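Local structure of fatty acyl CoA synthetase FADD13 (FATTY-ACYL-CoA SYNTHETASE) (Mycobacterium tuberculosis, 3R44) at residues N50-V59 and R154-P163; W202-D212 and D285-G293. The protein belongs to the acyl-CoA synthetases of the ANL clan, two-domain proteins built from an AMP-binding domain and a smaller C-terminal domain. All coordinates share one frame; numbering follows the deposited sequence.

Both contacts lie within the part of the chain assigned to the AMP-binding family, in series: contact 1 (50-59 with 154-163) closes before contact 2 (202-212 with 285-293) opens. Their centres are about 31 Å apart and their nearest atoms about 14 Å, so they do not touch. Contact 1 lies towards the periphery, its centre about 29 Å from that of the chain, and packs helix 46-62 against the end of helix 148-157 and the loop after it. Contact 2, about 17 Å from the chain centre, ties helix 192-205 and the loop after it to strand 288-291 of the mixed sheet and the residue leading into it.

Contact 1 (N50-V59 and R154-P163); sequences NALANRCADV and RLRSAAADEP
With CG anti to its carbonyl carbon (chi1 -72°), Asn54 extends its amide to Glu162, while Asn50, with CG anti to the backbone N (chi1 -172°), brings its own amide to the same carboxylate from one helical turn earlier. Glu162 OE2 takes both: Asn50 ND2 at 3.0 Å, nearly coplanar with the carboxylate and on the syn lone pair, and Asn54 ND2, also at 3.0 Å, from above the carboxylate plane. Asn54 ND2 further bonds Ala160 O at 3.2 Å, well out of the carbonyl plane, and a water joins these two atoms again. Lys90 of helix 79-91 holds the second oxygen of the carboxylate and that of the Asn50 amide, with a salt bridge to Glu162 OE1 and a hydrogen bond to Asn50 OD1. Helix 148-157 follows strand 144-147, an outermost strand of the four-stranded parallel sheet, so the contact joins that edge of the fold to helix 46-62. Leu155 of helix 148-157 is a knob in the hole formed by Leu52, Arg55, Cys56 and Val59, its CD2 3.8 Å from Cys56 SG. Val59 CG2 also reaches Ala158 CB and Arg154 CB; the Val59 and Arg154 side chains cross at about a right angle. Arg55 lies over the loop, with Ala160 CB over one guanidinium face, 3.7 Å from CZ. Asp58 OD2 accepts the backbone N-H of Ala159 at 3.1 Å, from above the carboxylate plane.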
loop_
_atom_site.group_PDB
_atom_site.type_symbol
_atom_site.label_atom_id
_atom_site.label_comp_id
_atom_site.label_asym_id
_atom_site.label_seq_id
_atom_site.Cartn_x
_atom_site.Cartn_y
_atom_site.Cartn_z
ATOM N N ASN A 50 -23.758 -5.308 -7.369
ATOM C CA ASN A 50 -24.496 -4.122 -6.964
ATOM C C ASN A 50 -25.633 -4.517 -5.986
ATOM O O ASN A 50 -25.845 -3.863 -4.942
ATOM C CB ASN A 50 -25.060 -3.313 -8.146
ATOM C CG ASN A 50 -25.632 -2.004 -7.704
ATOM O OD1 ASN A 50 -24.910 -1.161 -7.138
ATOM N ND2 ASN A 50 -26.943 -1.866 -7.806
ATOM N N ALA A 51 -26.351 -5.606 -6.288
ATOM C CA ALA A 51 -27.423 -6.081 -5.405
ATOM C C ALA A 51 -26.898 -6.501 -4.038
ATOM O O ALA A 51 -27.466 -6.174 -3.025
ATOM C CB ALA A 51 -28.191 -7.212 -6.050
ATOM N N LEU A 52 -25.748 -7.128 -3.983
ATOM C CA LEU A 52 -25.200 -7.491 -2.686
ATOM C C LEU A 52 -24.719 -6.241 -1.923
ATOM O O LEU A 52 -24.826 -6.193 -0.701
ATOM C CB LEU A 52 -24.011 -8.425 -2.829
ATOM C CG LEU A 52 -23.360 -8.934 -1.562
ATOM C CD1 LEU A 52 -24.341 -9.621 -0.649
ATOM C CD2 LEU A 52 -22.277 -9.988 -1.941
ATOM N N ALA A 53 -24.121 -5.276 -2.616
ATOM C CA ALA A 53 -23.808 -3.997 -1.965
ATOM C C ALA A 53 -25.046 -3.348 -1.340
ATOM O O ALA A 53 -24.983 -2.787 -0.234
ATOM C CB ALA A 53 -23.099 -3.023 -2.965
ATOM N N ASN A 54 -26.188 -3.443 -2.025
ATOM C CA ASN A 54 -27.430 -2.924 -1.495
ATOM C C ASN A 54 -27.863 -3.670 -0.250
ATOM O O ASN A 54 -28.316 -3.060 0.715
ATOM C CB ASN A 54 -28.553 -2.972 -2.525
ATOM C CG ASN A 54 -28.367 -1.937 -3.618
ATOM O OD1 ASN A 54 -27.539 -1.063 -3.480
ATOM N ND2 ASN A 54 -29.073 -2.091 -4.744
ATOM N N ARG A 55 -27.768 -4.984 -0.299
ATOM C CA ARG A 55 -28.015 -5.797 0.917
ATOM C C ARG A 55 -27.067 -5.442 2.085
ATOM O O ARG A 55 -27.520 -5.349 3.224
ATOM C CB ARG A 55 -27.966 -7.292 0.590
ATOM C CG ARG A 55 -29.140 -7.742 -0.306
ATOM C CD ARG A 55 -29.388 -9.234 -0.308
ATOM N NE ARG A 55 -29.351 -9.639 -1.705
ATOM C CZ ARG A 55 -30.387 -9.873 -2.512
ATOM N NH1 ARG A 55 -31.646 -9.885 -2.067
ATOM N NH2 ARG A 55 -30.133 -10.169 -3.795
ATOM N N CYS A 56 -25.781 -5.208 1.796
ATOM C CA CYS A 56 -24.818 -4.768 2.800
ATOM C C CYS A 56 -25.261 -3.425 3.400
ATOM O O CYS A 56 -25.208 -3.233 4.621
ATOM C CB CYS A 56 -23.413 -4.646 2.229
ATOM S SG CYS A 56 -22.670 -6.285 1.950
ATOM N N ALA A 57 -25.702 -2.510 2.535
ATOM C CA ALA A 57 -26.165 -1.209 2.986
ATOM C C ALA A 57 -27.394 -1.337 3.889
ATOM O O ALA A 57 -27.523 -0.589 4.882
ATOM C CB ALA A 57 -26.481 -0.331 1.802
ATOM N N ASP A 58 -28.284 -2.261 3.525
ATOM C CA ASP A 58 -29.486 -2.548 4.307
ATOM C C ASP A 58 -29.113 -3.047 5.704
ATOM O O ASP A 58 -29.665 -2.563 6.726
ATOM C CB ASP A 58 -30.426 -3.526 3.570
ATOM C CG ASP A 58 -31.809 -3.669 4.251
ATOM O OD1 ASP A 58 -32.394 -2.621 4.616
ATOM O OD2 ASP A 58 -32.327 -4.808 4.388
ATOM N N VAL A 59 -28.164 -3.974 5.750
ATOM C CA VAL A 59 -27.648 -4.514 7.019
ATOM C C VAL A 59 -26.998 -3.410 7.848
ATOM O O VAL A 59 -27.273 -3.273 9.039
ATOM C CB VAL A 59 -26.662 -5.679 6.812
ATOM C CG1 VAL A 59 -25.939 -6.054 8.145
ATOM C CG2 VAL A 59 -27.352 -6.876 6.165
ATOM N N ARG A 154 -27.667 -12.113 8.325
ATOM C CA ARG A 154 -28.262 -10.816 8.020
ATOM C C ARG A 154 -28.410 -10.579 6.516
ATOM O O ARG A 154 -29.449 -10.106 6.064
ATOM C CB ARG A 154 -27.481 -9.690 8.684
ATOM C CG ARG A 154 -27.800 -9.599 10.184
ATOM C CD ARG A 154 -26.805 -8.856 11.055
ATOM N NE ARG A 154 -27.140 -9.149 12.452
ATOM C CZ ARG A 154 -28.179 -8.634 13.107
ATOM N NH1 ARG A 154 -28.967 -7.743 12.511
ATOM N NH2 ARG A 154 -28.431 -8.996 14.376
ATOM N N LEU A 155 -27.386 -10.938 5.749
ATOM C CA LEU A 155 -27.397 -10.746 4.306
ATOM C C LEU A 155 -28.512 -11.561 3.666
ATOM O O LEU A 155 -29.204 -11.098 2.757
ATOM C CB LEU A 155 -26.014 -11.103 3.736
ATOM C CG LEU A 155 -24.993 -9.983 4.009
ATOM C CD1 LEU A 155 -23.612 -10.410 3.545
ATOM C CD2 LEU A 155 -25.374 -8.640 3.346
ATOM N N ARG A 156 -28.734 -12.761 4.189
ATOM C CA ARG A 156 -29.793 -13.621 3.685
ATOM C C ARG A 156 -31.180 -13.004 3.831
ATOM O O ARG A 156 -32.033 -13.277 2.999
ATOM C CB ARG A 156 -29.714 -15.032 4.316
ATOM C CG ARG A 156 -28.534 -15.854 3.739
ATOM C CD ARG A 156 -28.506 -17.340 4.149
ATOM N NE ARG A 156 -28.828 -17.557 5.566
ATOM C CZ ARG A 156 -27.951 -17.823 6.545
ATOM N NH1 ARG A 156 -26.638 -17.917 6.301
ATOM N NH2 ARG A 156 -28.401 -17.985 7.795
ATOM N N SER A 157 -31.417 -12.168 4.839
ATOM C CA SER A 157 -32.752 -11.599 5.027
ATOM C C SER A 157 -32.907 -10.125 4.573
ATOM O O SER A 157 -33.998 -9.573 4.667
ATOM C CB SER A 157 -33.193 -11.779 6.502
ATOM O OG SER A 157 -32.518 -10.844 7.339
ATOM N N ALA A 158 -31.823 -9.516 4.065
ATOM C CA ALA A 158 -31.784 -8.112 3.670
ATOM C C ALA A 158 -32.416 -7.945 2.308
ATOM O O ALA A 158 -32.386 -8.884 1.478
ATOM C CB ALA A 158 -30.360 -7.640 3.625
ATOM N N ALA A 159 -32.977 -6.755 2.083
ATOM C CA ALA A 159 -33.564 -6.387 0.791
ATOM C C ALA A 159 -32.493 -5.691 -0.018
ATOM O O ALA A 159 -31.630 -5.011 0.539
ATOM C CB ALA A 159 -34.778 -5.464 0.973
ATOM N N ALA A 160 -32.570 -5.826 -1.333
ATOM C CA ALA A 160 -31.549 -5.307 -2.221
ATOM C C ALA A 160 -31.971 -3.941 -2.756
ATOM O O ALA A 160 -31.696 -3.634 -3.883
ATOM C CB ALA A 160 -31.265 -6.334 -3.381
ATOM N N ASP A 161 -32.606 -3.117 -1.915
ATOM C CA ASP A 161 -33.098 -1.784 -2.296
ATOM C C ASP A 161 -31.914 -0.878 -2.539
ATOM O O ASP A 161 -31.014 -0.825 -1.734
ATOM C CB ASP A 161 -33.894 -1.136 -1.140
ATOM C CG ASP A 161 -35.183 -1.904 -0.748
ATOM O OD1 ASP A 161 -35.820 -2.499 -1.650
ATOM O OD2 ASP A 161 -35.580 -1.869 0.472
ATOM N N GLU A 162 -31.936 -0.092 -3.590
ATOM C CA GLU A 162 -30.908 0.900 -3.746
ATOM C C GLU A 162 -31.147 2.033 -2.706
ATOM O O GLU A 162 -32.234 2.613 -2.698
ATOM C CB GLU A 162 -30.988 1.388 -5.194
ATOM C CG GLU A 162 -29.853 2.182 -5.673
ATOM C CD GLU A 162 -28.601 1.391 -5.850
ATOM O OE1 GLU A 162 -27.606 1.941 -5.332
ATOM O OE2 GLU A 162 -28.589 0.265 -6.513
ATOM N N PRO A 163 -30.194 2.309 -1.797
ATOM C CA PRO A 163 -30.440 3.421 -0.865
ATOM C C PRO A 163 -30.545 4.794 -1.540
ATOM O O PRO A 163 -29.970 5.015 -2.600
ATOM C CB PRO A 163 -29.186 3.426 0.033
ATOM C CG PRO A 163 -28.534 2.065 -0.220
ATOM C CD PRO A 163 -28.854 1.733 -1.614
HETATM O O HOH W 1 -30.020 -0.957 0.861
HETATM O O HOH W 2 -30.449 -4.248 -6.255
#

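Contact 2 (W202-D212 and D285-G293); sequences WASTIDVRYRD and DFRYFITGG
Arg287 grips Asp212 end-on: NH1 gives a nearly straight bond to OD1 (2.9 Å, 172°) and NH2 one to OD2 at 2.8 Å, a salt bridge. NH2 also reaches Asp207 O, which lies in the guanidinium plane at 2.9 Å. Tyr288 OH donates to that same carbonyl oxygen over 2.7 Å, from the opposite face of its plane. Tyr288 carries its ring at chi1 62°, between the backbone N and the carbonyl carbon, which swings the hydroxyl to the loop. On a face of Arg287 the guanidinium of Arg209 lies flat, centres 3.7 Å apart and planes 7° apart. These like charges are probably offset by the carboxylates at their edges, for Arg209 grips Asp207 side-on through NE and NH2, and a water links Asp207 OD2 to Arg287 NE. Asp212 is positioned in turn by Arg209 N, which bonds OD2 within the type II turn from Arg209 to Asp212. Beside this polar cluster, Ile206 CD1 meets Ile290 CD1 at 3.6 Å, and Ile290 CG2 presses on the edge of the Trp202 ring, 3.3 Å from CZ3. Trp202 NE1 bonds Gly322 O, and its ring meets that of Phe231. The loop between helix 192-205 and strand 213-216 is held to Arg287 and to strand 288-291 just after it, which runs parallel between strands 261-264 and 310-316 in the mixed sheet.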
loop_
_atom_site.group_PDB
_atom_site.type_symbol
_atom_site.label_atom_id
_atom_site.label_comp_id
_atom_site.label_asym_id
_atom_site.label_seq_id
_atom_site.Cartn_x
_atom_site.Cartn_y
_atom_site.Cartn_z
ATOM N N TRP A 202 -5.019 5.490 -12.136
ATOM C CA TRP A 202 -4.559 4.173 -12.603
ATOM C C TRP A 202 -5.142 3.807 -13.965
ATOM O O TRP A 202 -4.434 3.462 -14.905
ATOM C CB TRP A 202 -4.999 3.142 -11.584
ATOM C CG TRP A 202 -4.115 3.035 -10.433
ATOM C CD1 TRP A 202 -4.152 3.744 -9.240
ATOM C CD2 TRP A 202 -3.088 2.104 -10.304
ATOM N NE1 TRP A 202 -3.145 3.302 -8.398
ATOM C CE2 TRP A 202 -2.492 2.287 -9.030
ATOM C CE3 TRP A 202 -2.557 1.133 -11.177
ATOM C CZ2 TRP A 202 -1.380 1.538 -8.612
ATOM C CZ3 TRP A 202 -1.489 0.382 -10.755
ATOM C CH2 TRP A 202 -0.915 0.577 -9.471
ATOM N N ALA A 203 -6.463 3.926 -14.054
ATOM C CA ALA A 203 -7.201 3.507 -15.226
ATOM C C ALA A 203 -6.802 4.301 -16.472
ATOM O O ALA A 203 -6.849 3.780 -17.594
ATOM C CB ALA A 203 -8.677 3.635 -14.990
ATOM N N SER A 204 -6.415 5.562 -16.290
ATOM C CA SER A 204 -5.941 6.398 -17.420
ATOM C C SER A 204 -4.476 6.295 -17.745
ATOM O O SER A 204 -4.035 6.805 -18.780
ATOM C CB SER A 204 -6.240 7.889 -17.192
ATOM O OG SER A 204 -7.633 8.088 -17.164
ATOM N N THR A 205 -3.703 5.633 -16.889
ATOM C CA THR A 205 -2.272 5.573 -17.036
ATOM C C THR A 205 -1.814 4.163 -17.464
ATOM O O THR A 205 -1.000 4.041 -18.352
ATOM C CB THR A 205 -1.553 5.995 -15.714
ATOM O OG1 THR A 205 -2.032 7.299 -15.303
ATOM C CG2 THR A 205 -0.016 5.966 -15.909
ATOM N N ILE A 206 -2.331 3.121 -16.833
ATOM C CA ILE A 206 -1.855 1.767 -17.200
ATOM C C ILE A 206 -2.669 1.261 -18.373
ATOM O O ILE A 206 -3.790 1.742 -18.599
ATOM C CB ILE A 206 -1.945 0.765 -16.034
ATOM C CG1 ILE A 206 -3.380 0.433 -15.659
ATOM C CG2 ILE A 206 -1.180 1.274 -14.809
ATOM C CD1 ILE A 206 -3.408 -0.668 -14.532
ATOM N N ASP A 207 -2.143 0.250 -19.089
ATOM C CA ASP A 207 -2.879 -0.339 -20.186
ATOM C C ASP A 207 -3.918 -1.318 -19.638
ATOM O O ASP A 207 -3.705 -2.522 -19.647
ATOM C CB ASP A 207 -1.926 -1.002 -21.183
ATOM C CG ASP A 207 -2.643 -1.643 -22.384
ATOM O OD1 ASP A 207 -3.888 -1.492 -22.626
ATOM O OD2 ASP A 207 -1.912 -2.321 -23.114
ATOM N N VAL A 208 -5.025 -0.796 -19.123
ATOM C CA VAL A 208 -6.149 -1.615 -18.652
ATOM C C VAL A 208 -7.303 -1.442 -19.642
ATOM O O VAL A 208 -7.493 -0.322 -20.190
ATOM C CB VAL A 208 -6.579 -1.269 -17.229
ATOM C CG1 VAL A 208 -7.048 0.201 -17.107
ATOM C CG2 VAL A 208 -7.671 -2.278 -16.721
ATOM N N ARG A 209 -8.031 -2.534 -19.908
ATOM C CA ARG A 209 -9.035 -2.597 -20.990
ATOM C C ARG A 209 -10.365 -3.117 -20.486
ATOM O O ARG A 209 -10.412 -3.902 -19.543
ATOM C CB ARG A 209 -8.515 -3.505 -22.099
ATOM C CG ARG A 209 -7.137 -3.118 -22.609
ATOM C CD ARG A 209 -6.626 -4.116 -23.618
ATOM N NE ARG A 209 -5.231 -3.852 -23.888
ATOM C CZ ARG A 209 -4.484 -4.621 -24.669
ATOM N NH1 ARG A 209 -4.995 -5.711 -25.221
ATOM N NH2 ARG A 209 -3.211 -4.303 -24.867
ATOM N N TYR A 210 -11.439 -2.638 -21.104
ATOM C CA TYR A 210 -12.770 -3.148 -20.869
ATOM C C TYR A 210 -12.747 -4.652 -21.001
ATOM O O TYR A 210 -12.166 -5.179 -21.953
ATOM C CB TYR A 210 -13.729 -2.565 -21.872
ATOM C CG TYR A 210 -15.154 -3.063 -21.722
ATOM C CD1 TYR A 210 -15.785 -3.064 -20.488
ATOM C CD2 TYR A 210 -15.874 -3.546 -22.824
ATOM C CE1 TYR A 210 -17.136 -3.523 -20.342
ATOM C CE2 TYR A 210 -17.212 -4.007 -22.684
ATOM C CZ TYR A 210 -17.823 -3.988 -21.427
ATOM O OH TYR A 210 -19.121 -4.434 -21.262
ATOM N N ARG A 211 -13.361 -5.330 -20.030
ATOM C CA ARG A 211 -13.454 -6.786 -19.942
ATOM C C ARG A 211 -12.122 -7.499 -19.552
ATOM O O ARG A 211 -12.093 -8.725 -19.508
ATOM C CB ARG A 211 -14.072 -7.385 -21.231
ATOM C CG ARG A 211 -15.463 -6.833 -21.539
ATOM C CD ARG A 211 -16.255 -7.505 -22.659
ATOM N NE ARG A 211 -16.747 -8.787 -22.168
ATOM C CZ ARG A 211 -18.008 -9.071 -21.838
ATOM N NH1 ARG A 211 -18.991 -8.182 -22.002
ATOM N NH2 ARG A 211 -18.292 -10.285 -21.372
ATOM N N ASP A 212 -11.049 -6.749 -19.226
ATOM C CA ASP A 212 -9.846 -7.384 -18.679
ATOM C C ASP A 212 -10.270 -8.156 -17.393
ATOM O O ASP A 212 -11.244 -7.827 -16.710
ATOM C CB ASP A 212 -8.748 -6.373 -18.298
ATOM C CG ASP A 212 -7.819 -6.001 -19.438
ATOM O OD1 ASP A 212 -7.766 -6.706 -20.483
ATOM O OD2 ASP A 212 -7.072 -4.971 -19.307
ATOM N N ASP A 285 -3.242 -15.005 -22.512
ATOM C CA ASP A 285 -4.037 -13.808 -22.232
ATOM C C ASP A 285 -3.312 -12.909 -21.227
ATOM O O ASP A 285 -3.701 -11.748 -21.084
ATOM C CB ASP A 285 -5.412 -14.161 -21.627
ATOM C CG ASP A 285 -6.331 -14.959 -22.584
ATOM O OD1 ASP A 285 -6.832 -14.381 -23.568
ATOM O OD2 ASP A 285 -6.599 -16.144 -22.301
ATOM N N PHE A 286 -2.331 -13.430 -20.471
ATOM C CA PHE A 286 -1.752 -12.648 -19.365
ATOM C C PHE A 286 -0.750 -11.622 -19.920
ATOM O O PHE A 286 0.186 -11.986 -20.659
ATOM C CB PHE A 286 -1.030 -13.565 -18.374
ATOM C CG PHE A 286 -0.707 -12.878 -17.119
ATOM C CD1 PHE A 286 -1.643 -12.793 -16.112
ATOM C CD2 PHE A 286 0.465 -12.142 -17.003
ATOM C CE1 PHE A 286 -1.358 -12.096 -14.952
ATOM C CE2 PHE A 286 0.729 -11.369 -15.855
ATOM C CZ PHE A 286 -0.172 -11.380 -14.835
ATOM N N ARG A 287 -0.950 -10.355 -19.642
ATOM C CA ARG A 287 -0.094 -9.323 -20.203
ATOM C C ARG A 287 0.938 -8.801 -19.242
ATOM O O ARG A 287 2.074 -8.634 -19.646
ATOM C CB ARG A 287 -0.927 -8.137 -20.728
ATOM C CG ARG A 287 -2.012 -8.560 -21.687
ATOM C CD ARG A 287 -2.473 -7.395 -22.613
ATOM N NE ARG A 287 -3.035 -6.289 -21.816
ATOM C CZ ARG A 287 -4.280 -6.223 -21.337
ATOM N NH1 ARG A 287 -5.163 -7.198 -21.540
ATOM N NH2 ARG A 287 -4.654 -5.119 -20.652
ATOM N N TYR A 288 0.543 -8.450 -18.018
ATOM C CA TYR A 288 1.499 -7.886 -17.070
ATOM C C TYR A 288 1.088 -7.982 -15.609
ATOM O O TYR A 288 -0.080 -8.049 -15.281
ATOM C CB TYR A 288 1.816 -6.389 -17.435
ATOM C CG TYR A 288 0.637 -5.484 -17.375
ATOM C CD1 TYR A 288 0.292 -4.820 -16.200
ATOM C CD2 TYR A 288 -0.140 -5.275 -18.498
ATOM C CE1 TYR A 288 -0.743 -3.981 -16.177
ATOM C CE2 TYR A 288 -1.204 -4.440 -18.487
ATOM C CZ TYR A 288 -1.530 -3.794 -17.295
ATOM O OH TYR A 288 -2.614 -2.951 -17.170
ATOM N N PHE A 289 2.071 -7.891 -14.735
ATOM C CA PHE A 289 1.830 -7.708 -13.346
ATOM C C PHE A 289 2.004 -6.255 -12.961
ATOM O O PHE A 289 2.795 -5.558 -13.547
ATOM C CB PHE A 289 2.828 -8.515 -12.528
ATOM C CG PHE A 289 2.623 -10.011 -12.585
ATOM C CD1 PHE A 289 1.651 -10.643 -11.799
ATOM C CD2 PHE A 289 3.412 -10.767 -13.428
ATOM C CE1 PHE A 289 1.481 -12.033 -11.847
ATOM C CE2 PHE A 289 3.234 -12.157 -13.509
ATOM C CZ PHE A 289 2.276 -12.783 -12.705
ATOM N N ILE A 290 1.213 -5.802 -11.991
ATOM C CA ILE A 290 1.375 -4.489 -11.377
ATOM C C ILE A 290 1.995 -4.822 -10.032
ATOM O O ILE A 290 1.388 -5.565 -9.273
ATOM C CB ILE A 290 0.052 -3.797 -11.111
ATOM C CG1 ILE A 290 -0.712 -3.612 -12.419
ATOM C CG2 ILE A 290 0.308 -2.407 -10.442
ATOM C CD1 ILE A 290 -2.153 -3.081 -12.244
ATOM N N THR A 291 3.193 -4.346 -9.755
ATOM C CA THR A 291 3.893 -4.727 -8.538
ATOM C C THR A 291 4.183 -3.504 -7.692
ATOM O O THR A 291 4.488 -2.438 -8.185
ATOM C CB THR A 291 5.223 -5.473 -8.810
ATOM O OG1 THR A 291 6.134 -4.584 -9.448
ATOM C CG2 THR A 291 5.018 -6.633 -9.784
ATOM N N GLY A 292 4.119 -3.703 -6.391
ATOM C CA GLY A 292 4.455 -2.661 -5.434
ATOM C C GLY A 292 5.708 -3.131 -4.712
ATOM O O GLY A 292 6.107 -4.264 -4.856
ATOM N N GLY A 293 6.333 -2.261 -3.951
ATOM C CA GLY A 293 7.474 -2.669 -3.156
ATOM C C GLY A 293 8.748 -2.219 -3.828
ATOM O O GLY A 293 8.728 -1.366 -4.699
HETATM O O HOH W 3 -0.667 -4.564 -21.836
#